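Local coordinates for regulatory Subunit of Protein Kinase A (cAMP-dependent) from Euglena gracilis (Euglena gracilis, PDB 6RSX) that binds cyclic AMP in two cyclic nucleotide-binding domains and probably regulates the catalytic subunit of the kinase in response to this messenger, at residues Lys212-Gln217 with Ile226-Pro231. Numbering follows the deposited sequence.
With CMP (adenosine-3',5'-cyclic-monophosphate), chain C.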
ATOM      1  N   LYS A 212      18.526  -3.627  15.002  1.00 41.55           N
ATOM      2  CA  LYS A 212      18.486  -4.936  15.654  1.00 41.59           C
ATOM      3  C   LYS A 212      17.297  -4.939  16.601  1.00 36.02           C
ATOM      4  O   LYS A 212      17.042  -3.931  17.266  1.00 44.29           O
ATOM      5  CB  LYS A 212      19.795  -5.207  16.417  1.00 40.99           C
ATOM      6  CG  LYS A 212      19.826  -6.538  17.188  1.00 42.96           C
ATOM      7  CD  LYS A 212      20.928  -6.542  18.244  1.00 61.59           C
ATOM      8  CE  LYS A 212      22.011  -7.539  17.899  1.00 65.79           C
ATOM      9  NZ  LYS A 212      22.595  -7.221  16.569  1.00 70.03           N
ATOM     10  N   MET A 213      16.550  -6.042  16.618  1.00 38.85           N
ATOM     11  CA  MET A 213      15.440  -6.232  17.553  1.00 39.54           C
ATOM     12  C   MET A 213      15.636  -7.491  18.394  1.00 41.17           C
ATOM     13  O   MET A 213      16.005  -8.547  17.877  1.00 39.44           O
ATOM     14  CB  MET A 213      14.092  -6.382  16.842  1.00 39.09           C
ATOM     15  CG  MET A 213      13.669  -5.189  15.972  1.00 39.57           C
ATOM     16  SD  MET A 213      13.090  -3.831  16.968  0.81 40.92           S
ATOM     17  CE  MET A 213      12.985  -2.574  15.663  1.00 42.27           C
ATOM     18  N   LYS A 214      15.326  -7.394  19.676  1.00 40.29           N
ATOM     19  CA  LYS A 214      15.167  -8.601  20.488  1.00 41.15           C
ATOM     20  C   LYS A 214      13.709  -9.039  20.446  1.00 36.80           C
ATOM     21  O   LYS A 214      12.807  -8.200  20.536  1.00 42.15           O
ATOM     22  CB  LYS A 214      15.581  -8.333  21.933  1.00 44.65           C
ATOM     23  CG  LYS A 214      17.067  -8.158  22.151  1.00 54.23           C
ATOM     24  CD  LYS A 214      17.316  -8.063  23.659  1.00 60.44           C
ATOM     25  CE  LYS A 214      18.795  -8.006  24.010  1.00 73.49           C
ATOM     26  NZ  LYS A 214      19.004  -7.817  25.485  1.00 72.11           N
ATOM     27  N   VAL A 215      13.485 -10.356  20.338  1.00 41.00           N
ATOM     28  CA  VAL A 215      12.162 -10.970  20.439  1.00 32.62           C
ATOM     29  C   VAL A 215      12.118 -11.673  21.789  1.00 36.44           C
ATOM     30  O   VAL A 215      12.832 -12.661  21.977  1.00 40.92           O
ATOM     31  CB  VAL A 215      11.904 -11.975  19.315  1.00 34.45           C
ATOM     32  CG1 VAL A 215      10.466 -12.487  19.357  1.00 34.82           C
ATOM     33  CG2 VAL A 215      12.169 -11.302  17.912  1.00 34.56           C
ATOM     34  N   ASN A 216      11.275 -11.173  22.693  1.00 40.50           N
ATOM     35  CA  ASN A 216      11.187 -11.651  24.078  1.00 38.22           C
ATOM     36  C   ASN A 216       9.815 -12.257  24.348  1.00 39.78           C
ATOM     37  O   ASN A 216       8.795 -11.798  23.835  1.00 43.15           O
ATOM     38  CB  ASN A 216      11.427 -10.499  25.054  1.00 39.98           C
ATOM     39  CG  ASN A 216      12.810  -9.930  24.947  1.00 44.30           C
ATOM     40  OD1 ASN A 216      13.744 -10.609  24.500  1.00 47.73           O
ATOM     41  ND2 ASN A 216      12.970  -8.682  25.374  1.00 49.91           N
ATOM     42  N   GLN A 217       9.774 -13.270  25.208  1.00 40.60           N
ATOM     43  CA  GLN A 217       8.526 -13.956  25.467  1.00 38.54           C
ATOM     44  C   GLN A 217       8.560 -14.371  26.930  1.00 40.18           C
ATOM     45  O   GLN A 217       9.627 -14.725  27.433  1.00 40.60           O
ATOM     46  CB  GLN A 217       8.398 -15.166  24.555  1.00 42.92           C
ATOM     47  CG  GLN A 217       7.071 -15.860  24.497  1.00 49.33           C
ATOM     48  CD  GLN A 217       7.112 -16.969  23.468  1.00 50.64           C
ATOM     49  OE1 GLN A 217       7.879 -17.920  23.609  1.00 43.55           O
ATOM     50  NE2 GLN A 217       6.323 -16.833  22.406  1.00 41.52           N
ATOM     51  N   ILE A 226      13.931 -15.053  22.685  1.00 37.79           N
ATOM     52  CA  ILE A 226      13.782 -16.249  21.859  1.00 37.35           C
ATOM     53  C   ILE A 226      14.295 -16.052  20.437  1.00 44.49           C
ATOM     54  O   ILE A 226      14.404 -17.038  19.691  1.00 44.39           O
ATOM     55  CB  ILE A 226      12.312 -16.726  21.796  1.00 43.64           C
ATOM     56  CG1 ILE A 226      11.389 -15.612  21.295  1.00 41.68           C
ATOM     57  CG2 ILE A 226      11.834 -17.221  23.160  1.00 46.00           C
ATOM     58  CD1 ILE A 226       9.975 -16.092  20.939  1.00 40.53           C
ATOM     59  N   ASN A 227      14.592 -14.823  20.033  1.00 43.18           N
ATOM     60  CA  ASN A 227      15.073 -14.604  18.673  1.00 43.75           C
ATOM     61  C   ASN A 227      15.723 -13.230  18.627  1.00 41.72           C
ATOM     62  O   ASN A 227      15.454 -12.372  19.475  1.00 40.86           O
ATOM     63  CB  ASN A 227      13.928 -14.729  17.661  1.00 44.27           C
ATOM     64  CG  ASN A 227      14.422 -14.945  16.234  1.00 49.48           C
ATOM     65  OD1 ASN A 227      15.631 -14.961  15.982  1.00 45.79           O
ATOM     66  ND2 ASN A 227      13.490 -15.144  15.304  1.00 43.14           N
ATOM     67  N   ILE A 228      16.603 -13.031  17.644  1.00 44.08           N
ATOM     68  CA  ILE A 228      17.229 -11.737  17.398  1.00 38.51           C
ATOM     69  C   ILE A 228      17.057 -11.425  15.913  1.00 39.57           C
ATOM     70  O   ILE A 228      17.351 -12.272  15.061  1.00 42.49           O
ATOM     71  CB  ILE A 228      18.728 -11.714  17.772  1.00 46.29           C
ATOM     72  CG1 ILE A 228      18.943 -11.877  19.280  1.00 45.34           C
ATOM     73  CG2 ILE A 228      19.379 -10.399  17.302  1.00 50.10           C
ATOM     74  CD1 ILE A 228      18.559 -10.647  20.056  1.00 51.02           C
ATOM     75  N   LEU A 229      16.562 -10.230  15.610  1.00 39.15           N
ATOM     76  CA  LEU A 229      16.248  -9.848  14.238  1.00 41.70           C
ATOM     77  C   LEU A 229      17.169  -8.728  13.794  1.00 39.78           C
ATOM     78  O   LEU A 229      17.581  -7.888  14.600  1.00 41.31           O
ATOM     79  CB  LEU A 229      14.782  -9.390  14.124  1.00 38.57           C
ATOM     80  CG  LEU A 229      13.698 -10.400  14.565  1.00 36.77           C
ATOM     81  CD1 LEU A 229      12.298  -9.795  14.403  1.00 41.68           C
ATOM     82  CD2 LEU A 229      13.788 -11.730  13.820  1.00 35.86           C
ATOM     83  N   GLY A 230      17.454  -8.686  12.489  1.00 39.66           N
ATOM     84  CA  GLY A 230      18.290  -7.639  11.951  1.00 35.71           C
ATOM     85  C   GLY A 230      17.825  -7.200  10.577  1.00 42.04           C
ATOM     86  O   GLY A 230      16.702  -7.493  10.157  1.00 38.57           O
ATOM     87  N   PRO A 231      18.694  -6.492   9.853  1.00 41.12           N
ATOM     88  CA  PRO A 231      18.281  -5.871   8.579  1.00 40.23           C
ATOM     89  C   PRO A 231      17.632  -6.881   7.645  1.00 39.65           C
ATOM     90  O   PRO A 231      18.102  -8.014   7.489  1.00 39.25           O
ATOM     91  CB  PRO A 231      19.597  -5.319   8.010  1.00 42.17           C
ATOM     92  CG  PRO A 231      20.432  -5.033   9.196  1.00 47.16           C
ATOM     93  CD  PRO A 231      20.091  -6.174  10.204  1.00 41.55           C
TER
HETATM   94  P   CMP C 502       3.454 -11.416  16.212  1.00 40.29           P
HETATM   95  O1P CMP C 502       2.331 -10.518  15.428  1.00 48.25           O
HETATM   96  O2P CMP C 502       2.940 -12.531  17.035  1.00 42.09           O
HETATM   97  O5' CMP C 502       4.205 -10.444  17.229  1.00 41.72           O
HETATM   98  C5' CMP C 502       5.499 -10.812  17.720  1.00 40.23           C
HETATM   99  C4' CMP C 502       6.313 -11.307  16.554  1.00 37.75           C
HETATM  100  O4' CMP C 502       7.621 -11.809  16.874  1.00 39.83           O
HETATM  101  C3' CMP C 502       5.735 -12.438  15.747  1.00 36.55           C
HETATM  102  O3' CMP C 502       4.514 -12.093  15.094  1.00 37.53           O
HETATM  103  C2' CMP C 502       6.891 -12.765  14.815  1.00 43.68           C
HETATM  104  O2' CMP C 502       6.885 -11.823  13.723  1.00 41.34           O
HETATM  105  C1' CMP C 502       8.110 -12.434  15.708  1.00 42.13           C
HETATM  106  N9  CMP C 502       8.939 -13.596  16.044  1.00 41.66           N
HETATM  107  C8  CMP C 502      10.251 -13.690  15.797  1.00 39.19           C
HETATM  108  N7  CMP C 502      10.659 -14.874  16.242  1.00 46.03           N
HETATM  109  C5  CMP C 502       9.594 -15.484  16.788  1.00 43.79           C
HETATM  110  C6  CMP C 502       9.488 -16.714  17.389  1.00 45.00           C
HETATM  111  N6  CMP C 502      10.470 -17.733  17.621  1.00 48.57           N
HETATM  112  N1  CMP C 502       8.322 -17.134  17.843  1.00 42.27           N
HETATM  113  C2  CMP C 502       7.234 -16.327  17.722  1.00 46.74           C
HETATM  114  N3  CMP C 502       7.330 -15.098  17.112  1.00 39.78           N
HETATM  115  C4  CMP C 502       8.525 -14.703  16.671  1.00 43.10           C
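Ile226 and Val215 meet across the hairpin and together cover one face of the cyclic AMP base. Ile226 CD1 stands 3.6 Å from C6 over the six-membered ring; on the same face Val215 CG1 sits directly over C8, while CG2, 3.7 Å from C8, is displaced outward past the ring edge. Branched aliphatic side chains suit this place, offering the purine a dry surface. Ile226 reaches the base because CG1 sits between its backbone N and carbonyl carbon (chi1 56°), with CD1 extended beyond. On its other side CD1 touches the face of the Gln217 amide, 3.9 Å from Gln217 CD, an amide held by a hydrogen bond from NE2 to Val247 O. With an alanine in place of Ile226, the six-membered ring and the face of that amide would probably each lose their apolar neighbour. At the imidazole edge, Asn227 ND2 donates an almost straight bond to N7, 3.0 Å and 172°, from an amide turned steeply against the purine; asparagine fits because its NH2 is a donor matched to this acceptor, while OD1 takes a weak bond from Ile228 N. Buried Leu229 packs its CG 3.8 Å from Val215 CG2. Opposite this apolar row, Ile228 CD1 lies beside Lys214 CG (3.6 Å), the two side chains pointing the same way. Met213 pairs with Leu229 and Val215 with Asn227, and Val215 O also accepts from Ile226 N at 2.7 Å. Ile226 and Asn227 thus both face Val215 in a classic beta bulge, within a hairpin that supplies one side of the base pocket in this cupin-like cyclic nucleotide-binding domain.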